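Long-range contact in uronate dehydrogenase (Agrobacterium tumefaciens, PDB 3RFX), which probably oxidises uronic acids such as galacturonate and glucuronate to the corresponding aldaric acid lactones, using NAD as the electron acceptor: residues F151-G164 against V192-G205. The protein carries 1 engineered substitution. Sequence-based numbering, arbitrary orientation.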
ATOM      1  N   PHE A 151      -2.352  -0.032  27.052  1.00 11.57           N
ATOM      2  CA  PHE A 151      -3.120  -1.086  26.397  1.00 12.55           C
ATOM      3  C   PHE A 151      -2.287  -2.344  26.140  1.00 14.28           C
ATOM      4  O   PHE A 151      -2.715  -3.451  26.476  1.00 14.00           O
ATOM      5  CB  PHE A 151      -3.751  -0.626  25.083  1.00 14.00           C
ATOM      6  CG  PHE A 151      -4.358  -1.755  24.301  1.00 14.09           C
ATOM      7  CD1 PHE A 151      -5.492  -2.401  24.766  1.00 13.19           C
ATOM      8  CD2 PHE A 151      -3.774  -2.195  23.119  1.00 16.35           C
ATOM      9  CE1 PHE A 151      -6.039  -3.464  24.063  1.00 17.78           C
ATOM     10  CE2 PHE A 151      -4.323  -3.254  22.406  1.00 17.19           C
ATOM     11  CZ  PHE A 151      -5.458  -3.886  22.882  1.00 18.85           C
ATOM     12  N   ASP A 152      -1.126  -2.182  25.516  1.00 10.84           N
ATOM     13  CA  ASP A 152      -0.252  -3.330  25.240  1.00 14.05           C
ATOM     14  C   ASP A 152       0.274  -3.991  26.516  1.00 15.55           C
ATOM     15  O   ASP A 152       0.468  -5.204  26.557  1.00 13.29           O
ATOM     16  CB  ASP A 152       0.932  -2.936  24.362  1.00 11.61           C
ATOM     17  CG  ASP A 152       0.553  -2.787  22.902  1.00 17.67           C
ATOM     18  OD1 ASP A 152      -0.290  -3.575  22.415  1.00 17.10           O
ATOM     19  OD2 ASP A 152       1.117  -1.886  22.240  1.00 15.91           O
ATOM     20  N   LYS A 153       0.516  -3.194  27.551  1.00 12.13           N
ATOM     21  CA  LYS A 153       1.149  -3.719  28.764  1.00 15.29           C
ATOM     22  C   LYS A 153       0.147  -4.309  29.763  1.00 16.84           C
ATOM     23  O   LYS A 153       0.433  -5.328  30.404  1.00 16.22           O
ATOM     24  CB  LYS A 153       2.032  -2.646  29.429  1.00 12.56           C
ATOM     25  CG  LYS A 153       2.889  -3.139  30.608  1.00 14.07           C
ATOM     26  CD  LYS A 153       3.847  -2.043  31.107  1.00 14.26           C
ATOM     27  CE  LYS A 153       4.956  -1.736  30.105  1.00 15.23           C
ATOM     28  NZ  LYS A 153       5.981  -2.810  29.944  1.00 14.27           N
ATOM     29  N   PHE A 154      -1.021  -3.683  29.884  1.00 13.60           N
ATOM     30  CA  PHE A 154      -1.985  -4.018  30.935  1.00 17.39           C
ATOM     31  C   PHE A 154      -3.381  -4.332  30.407  1.00 17.63           C
ATOM     32  O   PHE A 154      -4.239  -4.812  31.150  1.00 17.45           O
ATOM     33  CB  PHE A 154      -2.099  -2.867  31.944  1.00 16.53           C
ATOM     34  CG  PHE A 154      -0.806  -2.514  32.603  1.00 16.97           C
ATOM     35  CD1 PHE A 154      -0.222  -3.380  33.516  1.00 19.13           C
ATOM     36  CD2 PHE A 154      -0.172  -1.312  32.317  1.00 14.73           C
ATOM     37  CE1 PHE A 154       0.970  -3.050  34.128  1.00 19.25           C
ATOM     38  CE2 PHE A 154       1.015  -0.977  32.919  1.00 17.13           C
ATOM     39  CZ  PHE A 154       1.592  -1.845  33.832  1.00 19.42           C
ATOM     40  N   GLY A 155      -3.624  -4.047  29.131  1.00 15.12           N
ATOM     41  CA  GLY A 155      -4.933  -4.289  28.555  1.00 14.33           C
ATOM     42  C   GLY A 155      -5.949  -3.176  28.785  1.00 13.60           C
ATOM     43  O   GLY A 155      -7.134  -3.332  28.489  1.00 13.92           O
ATOM     44  N   GLN A 156      -5.496  -2.053  29.329  1.00 14.66           N
ATOM     45  CA  GLN A 156      -6.372  -0.888  29.501  1.00 14.39           C
ATOM     46  C   GLN A 156      -6.895  -0.437  28.126  1.00 12.84           C
ATOM     47  O   GLN A 156      -6.103  -0.215  27.214  1.00 14.91           O
ATOM     48  CB  GLN A 156      -5.586   0.250  30.161  1.00 13.28           C
ATOM     49  CG  GLN A 156      -6.298   1.615  30.154  1.00 11.87           C
ATOM     50  CD  GLN A 156      -7.481   1.671  31.099  1.00 15.38           C
ATOM     51  OE1 GLN A 156      -7.323   1.479  32.305  1.00 17.89           O
ATOM     52  NE2 GLN A 156      -8.675   1.939  30.559  1.00 13.78           N
ATOM     53  N   GLU A 157      -8.211  -0.315  27.975  1.00 13.12           N
ATOM     54  CA  GLU A 157      -8.799   0.075  26.692  1.00 14.25           C
ATOM     55  C   GLU A 157      -9.171   1.557  26.650  1.00 14.64           C
ATOM     56  O   GLU A 157      -9.727   2.101  27.611  1.00 13.35           O
ATOM     57  CB  GLU A 157     -10.033  -0.778  26.379  1.00 15.37           C
ATOM     58  CG  GLU A 157      -9.722  -2.276  26.252  1.00 17.10           C
ATOM     59  CD  GLU A 157     -10.945  -3.088  25.856  1.00 20.29           C
ATOM     60  OE1 GLU A 157     -11.849  -3.248  26.697  1.00 23.85           O
ATOM     61  OE2 GLU A 157     -11.014  -3.542  24.697  1.00 19.44           O
ATOM     62  N   THR A 158      -8.873   2.194  25.522  1.00 13.96           N
ATOM     63  CA  THR A 158      -9.076   3.637  25.357  1.00 11.53           C
ATOM     64  C   THR A 158      -9.493   3.907  23.914  1.00 14.09           C
ATOM     65  O   THR A 158      -8.899   3.361  22.984  1.00 14.34           O
ATOM     66  CB  THR A 158      -7.753   4.420  25.599  1.00 13.68           C
ATOM     67  OG1 THR A 158      -7.246   4.169  26.920  1.00 13.85           O
ATOM     68  CG2 THR A 158      -7.949   5.938  25.392  1.00 11.99           C
ATOM     69  N   ALA A 159     -10.509   4.739  23.721  1.00 10.46           N
ATOM     70  CA  ALA A 159     -10.793   5.283  22.390  1.00 11.45           C
ATOM     71  C   ALA A 159     -10.044   6.603  22.262  1.00 11.40           C
ATOM     72  O   ALA A 159     -10.282   7.521  23.041  1.00 13.06           O
ATOM     73  CB  ALA A 159     -12.294   5.514  22.211  1.00 12.78           C
ATOM     74  N   LEU A 160      -9.135   6.695  21.294  1.00 13.22           N
ATOM     75  CA  LEU A 160      -8.358   7.920  21.089  1.00 12.71           C
ATOM     76  C   LEU A 160      -9.088   8.821  20.097  1.00 14.86           C
ATOM     77  O   LEU A 160      -8.913   8.702  18.880  1.00 13.57           O
ATOM     78  CB  LEU A 160      -6.962   7.583  20.564  1.00 14.33           C
ATOM     79  CG  LEU A 160      -6.162   6.599  21.423  1.00 14.01           C
ATOM     80  CD1 LEU A 160      -4.884   6.196  20.705  1.00 13.46           C
ATOM     81  CD2 LEU A 160      -5.865   7.205  22.796  1.00 14.15           C
ATOM     82  N   VAL A 161      -9.922   9.712  20.614  1.00 12.12           N
ATOM     83  CA  VAL A 161     -10.806  10.479  19.750  1.00 11.96           C
ATOM     84  C   VAL A 161     -10.151  11.800  19.356  1.00 13.89           C
ATOM     85  O   VAL A 161     -10.013  12.705  20.176  1.00 14.78           O
ATOM     86  CB  VAL A 161     -12.169  10.731  20.413  1.00 13.95           C
ATOM     87  CG1 VAL A 161     -13.145  11.336  19.405  1.00 14.42           C
ATOM     88  CG2 VAL A 161     -12.727   9.427  20.973  1.00 14.73           C
ATOM     89  N   ARG A 162      -9.732  11.884  18.100  1.00 13.57           N
ATOM     90  CA  ARG A 162      -9.126  13.099  17.566  1.00  9.90           C
ATOM     91  C   ARG A 162     -10.230  14.071  17.193  1.00 13.27           C
ATOM     92  O   ARG A 162     -10.721  14.084  16.064  1.00 13.54           O
ATOM     93  CB  ARG A 162      -8.236  12.766  16.371  1.00 10.81           C
ATOM     94  CG  ARG A 162      -7.010  11.968  16.789  1.00 11.98           C
ATOM     95  CD  ARG A 162      -6.112  11.615  15.606  1.00 14.11           C
ATOM     96  NE  ARG A 162      -4.902  10.926  16.056  1.00 15.06           N
ATOM     97  CZ  ARG A 162      -4.031  10.342  15.240  1.00 19.10           C
ATOM     98  NH1 ARG A 162      -4.235  10.351  13.924  1.00 15.37           N
ATOM     99  NH2 ARG A 162      -2.959   9.749  15.739  1.00 15.89           N
ATOM    100  N   ILE A 163     -10.647  14.863  18.169  1.00 12.85           N
ATOM    101  CA  ILE A 163     -11.775  15.782  17.972  1.00 14.33           C
ATOM    102  C   ILE A 163     -11.471  16.837  16.890  1.00 13.81           C
ATOM    103  O   ILE A 163     -10.397  17.433  16.885  1.00 13.95           O
ATOM    104  CB  ILE A 163     -12.144  16.473  19.296  1.00 14.64           C
ATOM    105  CG1 ILE A 163     -12.581  15.419  20.322  1.00 17.96           C
ATOM    106  CG2 ILE A 163     -13.274  17.486  19.093  1.00 15.45           C
ATOM    107  CD1 ILE A 163     -12.748  15.966  21.730  1.00 21.46           C
ATOM    108  N   GLY A 164     -12.414  17.027  15.973  1.00 15.73           N
ATOM    109  CA  GLY A 164     -12.326  18.092  14.984  1.00 14.06           C
ATOM    110  C   GLY A 164     -12.766  19.393  15.639  1.00 14.24           C
ATOM    111  O   GLY A 164     -12.017  19.991  16.413  1.00 18.05           O
ATOM    112  N   VAL A 192     -18.673   3.357  22.107  1.00 14.77           N
ATOM    113  CA  VAL A 192     -17.409   2.955  22.716  1.00 15.23           C
ATOM    114  C   VAL A 192     -17.646   2.132  23.989  1.00 19.27           C
ATOM    115  O   VAL A 192     -16.989   1.105  24.212  1.00 15.84           O
ATOM    116  CB  VAL A 192     -16.511   4.172  23.033  1.00 16.20           C
ATOM    117  CG1 VAL A 192     -15.373   3.771  23.987  1.00 14.92           C
ATOM    118  CG2 VAL A 192     -15.963   4.774  21.744  1.00 13.48           C
ATOM    119  N   PHE A 193     -18.588   2.572  24.820  1.00 16.38           N
ATOM    120  CA  PHE A 193     -18.877   1.835  26.056  1.00 18.26           C
ATOM    121  C   PHE A 193     -19.658   0.531  25.861  1.00 19.39           C
ATOM    122  O   PHE A 193     -19.552  -0.377  26.687  1.00 22.30           O
ATOM    123  CB  PHE A 193     -19.543   2.732  27.112  1.00 17.45           C
ATOM    124  CG  PHE A 193     -18.604   3.735  27.720  1.00 18.83           C
ATOM    125  CD1 PHE A 193     -17.484   3.314  28.422  1.00 17.90           C
ATOM    126  CD2 PHE A 193     -18.831   5.094  27.582  1.00 21.94           C
ATOM    127  CE1 PHE A 193     -16.605   4.230  28.971  1.00 20.20           C
ATOM    128  CE2 PHE A 193     -17.958   6.014  28.138  1.00 19.43           C
ATOM    129  CZ  PHE A 193     -16.844   5.581  28.828  1.00 20.07           C
ATOM    130  N   ARG A 194     -20.428   0.425  24.782  1.00 16.73           N
ATOM    131  CA  ARG A 194     -21.226  -0.779  24.539  1.00 20.76           C
ATOM    132  C   ARG A 194     -20.408  -1.934  23.944  1.00 22.11           C
ATOM    133  O   ARG A 194     -20.815  -3.093  24.035  1.00 20.14           O
ATOM    134  CB  ARG A 194     -22.410  -0.475  23.614  1.00 21.11           C
ATOM    135  CG  ARG A 194     -22.052  -0.553  22.134  1.00 21.61           C
ATOM    136  CD  ARG A 194     -23.148  -0.033  21.212  1.00 24.15           C
ATOM    137  NE  ARG A 194     -22.671   0.025  19.828  1.00 23.58           N
ATOM    138  CZ  ARG A 194     -23.268   0.694  18.847  1.00 24.86           C
ATOM    139  NH1 ARG A 194     -24.386   1.377  19.082  1.00 26.08           N
ATOM    140  NH2 ARG A 194     -22.744   0.687  17.629  1.00 23.01           N
ATOM    141  N   ALA A 195     -19.273  -1.625  23.321  1.00 16.95           N
ATOM    142  CA  ALA A 195     -18.499  -2.651  22.617  1.00 17.96           C
ATOM    143  C   ALA A 195     -17.909  -3.705  23.559  1.00 16.05           C
ATOM    144  O   ALA A 195     -17.233  -3.372  24.519  1.00 16.65           O
ATOM    145  CB  ALA A 195     -17.385  -2.006  21.791  1.00 18.44           C
ATOM    146  N   PRO A 196     -18.145  -4.990  23.267  1.00 17.45           N
ATOM    147  CA  PRO A 196     -17.504  -6.026  24.091  1.00 17.73           C
ATOM    148  C   PRO A 196     -15.986  -5.851  24.077  1.00 17.52           C
ATOM    149  O   PRO A 196     -15.349  -5.890  25.128  1.00 17.75           O
ATOM    150  CB  PRO A 196     -17.904  -7.328  23.392  1.00 17.18           C
ATOM    151  CG  PRO A 196     -19.217  -7.012  22.735  1.00 20.58           C
ATOM    152  CD  PRO A 196     -19.110  -5.548  22.306  1.00 17.51           C
ATOM    153  N   VAL A 197     -15.424  -5.622  22.892  1.00 16.08           N
ATOM    154  CA  VAL A 197     -13.985  -5.438  22.740  1.00 16.48           C
ATOM    155  C   VAL A 197     -13.697  -4.134  21.981  1.00 15.46           C
ATOM    156  O   VAL A 197     -14.276  -3.879  20.927  1.00 15.35           O
ATOM    157  CB  VAL A 197     -13.345  -6.622  21.982  1.00 18.68           C
ATOM    158  CG1 VAL A 197     -11.863  -6.386  21.772  1.00 20.63           C
ATOM    159  CG2 VAL A 197     -13.577  -7.935  22.740  1.00 20.13           C
ATOM    160  N   LEU A 198     -12.811  -3.313  22.530  1.00 17.58           N
ATOM    161  CA  LEU A 198     -12.512  -2.001  21.940  1.00 17.99           C
ATOM    162  C   LEU A 198     -11.085  -1.927  21.424  1.00 17.10           C
ATOM    163  O   LEU A 198     -10.851  -1.537  20.278  1.00 15.39           O
ATOM    164  CB  LEU A 198     -12.736  -0.871  22.958  1.00 14.22           C
ATOM    165  CG  LEU A 198     -12.387   0.514  22.389  1.00 17.03           C
ATOM    166  CD1 LEU A 198     -13.465   0.914  21.410  1.00 16.01           C
ATOM    167  CD2 LEU A 198     -12.249   1.558  23.489  1.00 16.67           C
ATOM    168  N   GLY A 199     -10.134  -2.290  22.278  1.00 15.38           N
ATOM    169  CA  GLY A 199      -8.724  -2.121  21.968  1.00 16.63           C
ATOM    170  C   GLY A 199      -8.272  -0.710  22.306  1.00 15.49           C
ATOM    171  O   GLY A 199      -8.738  -0.128  23.290  1.00 15.58           O
ATOM    172  N   CYS A 200      -7.371  -0.154  21.497  1.00 11.45           N
ATOM    173  CA  CYS A 200      -6.926   1.228  21.683  1.00 13.38           C
ATOM    174  C   CYS A 200      -6.961   1.976  20.341  1.00 15.02           C
ATOM    175  O   CYS A 200      -5.936   2.460  19.871  1.00 14.93           O
ATOM    176  CB  CYS A 200      -5.506   1.256  22.258  1.00 15.09           C
ATOM    177  SG  CYS A 200      -4.933   2.884  22.888  1.00 16.89           S
ATOM    178  N   PRO A 201      -8.142   2.060  19.721  1.00 14.38           N
ATOM    179  CA  PRO A 201      -8.214   2.601  18.358  1.00 14.29           C
ATOM    180  C   PRO A 201      -8.133   4.135  18.276  1.00 15.41           C
ATOM    181  O   PRO A 201      -8.619   4.824  19.167  1.00 12.31           O
ATOM    182  CB  PRO A 201      -9.594   2.149  17.896  1.00 15.48           C
ATOM    183  CG  PRO A 201     -10.411   2.164  19.156  1.00 16.22           C
ATOM    184  CD  PRO A 201      -9.463   1.624  20.211  1.00 13.01           C
ATOM    185  N   VAL A 202      -7.518   4.639  17.208  1.00 14.76           N
ATOM    186  CA  VAL A 202      -7.655   6.036  16.815  1.00 14.16           C
ATOM    187  C   VAL A 202      -9.023   6.219  16.172  1.00 12.38           C
ATOM    188  O   VAL A 202      -9.413   5.460  15.284  1.00 14.60           O
ATOM    189  CB  VAL A 202      -6.561   6.445  15.800  1.00 16.51           C
ATOM    190  CG1 VAL A 202      -6.849   7.835  15.222  1.00 17.11           C
ATOM    191  CG2 VAL A 202      -5.175   6.390  16.445  1.00 18.83           C
ATOM    192  N   VAL A 203      -9.758   7.224  16.630  1.00 13.00           N
ATOM    193  CA  VAL A 203     -11.069   7.542  16.079  1.00 12.59           C
ATOM    194  C   VAL A 203     -11.030   8.984  15.600  1.00 15.14           C
ATOM    195  O   VAL A 203     -10.660   9.875  16.360  1.00 14.81           O
ATOM    196  CB  VAL A 203     -12.161   7.434  17.158  1.00 15.49           C
ATOM    197  CG1 VAL A 203     -13.527   7.772  16.573  1.00 14.36           C
ATOM    198  CG2 VAL A 203     -12.153   6.028  17.810  1.00 14.66           C
ATOM    199  N   TRP A 204     -11.404   9.220  14.347  1.00 11.94           N
ATOM    200  CA  TRP A 204     -11.467  10.600  13.864  1.00 13.53           C
ATOM    201  C   TRP A 204     -12.769  11.210  14.347  1.00 11.38           C
ATOM    202  O   TRP A 204     -13.848  10.725  14.009  1.00 13.97           O
ATOM    203  CB  TRP A 204     -11.387  10.641  12.342  1.00 12.50           C
ATOM    204  CG  TRP A 204     -10.062  10.174  11.806  1.00 11.18           C
ATOM    205  CD1 TRP A 204      -9.804   8.989  11.190  1.00 12.18           C
ATOM    206  CD2 TRP A 204      -8.820  10.891  11.840  1.00 11.16           C
ATOM    207  NE1 TRP A 204      -8.473   8.919  10.830  1.00 11.78           N
ATOM    208  CE2 TRP A 204      -7.851  10.079  11.213  1.00 12.59           C
ATOM    209  CE3 TRP A 204      -8.438  12.154  12.326  1.00 11.54           C
ATOM    210  CZ2 TRP A 204      -6.522  10.478  11.059  1.00 12.35           C
ATOM    211  CZ3 TRP A 204      -7.117  12.549  12.180  1.00 10.76           C
ATOM    212  CH2 TRP A 204      -6.173  11.713  11.546  1.00 12.78           C
ATOM    213  N   GLY A 205     -12.670  12.274  15.139  1.00 14.02           N
ATOM    214  CA  GLY A 205     -13.851  12.878  15.721  1.00 13.30           C
ATOM    215  C   GLY A 205     -14.480  13.915  14.808  1.00 13.58           C
ATOM    216  O   GLY A 205     -14.220  15.105  14.958  1.00 15.12           O
TER
HETATM  217  O   HOH W   1     -12.902  -5.847  26.536  1.00 21.92           O
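Arg162 runs alongside Trp204 from the neighbouring strand, both side chains leaving the same face of the sheet. Its CG stands anti to its own carbonyl carbon (chi1 -68°), and from there the chain extends straight to NE, which carries CD over the six-membered ring of Trp204 in an off-centre CH-pi contact, 4.2 Å from the centroid. The guanidinium is steeply turned to the indole, 72° between planes, with Trp204 CH2 at its edge, 3.4 Å from Arg162 NH1. Val202 CG1 lies over one guanidinium face, while NH2 forms a salt bridge with Glu144 of helix 135-154, so the group is fixed by packing and charge together.

Beneath these side chains, strands 158-163 and 202-205 pair in parallel. Leu160 N donates to Pro201 O and Leu160 O accepts from Val203 N at 2.8 Å; Arg162 repeats the pattern with Val203 O and Gly205 N. This adds the last strand to the parallel sheet of the NAD-binding Rossmann fold, reached from strand 158-163 by a crossover through helix 182-194. Further back, Leu160 CD1 packs on Cys200 SG at 4.0 Å. Cys200 CB in turn meets Phe151 CG, and the Gly199-Cys200 peptide lies over one face of that phenylalanine ring.

At the entry to the strands, Glu157 OE2 accepts two backbone bonds from one face of its carboxylate, from Leu198 N at 2.8 Å and, almost straight, from Gly199 N at 2.9 Å. Its OE1 pairs with Arg105, and a water bridges that oxygen to Pro196 O.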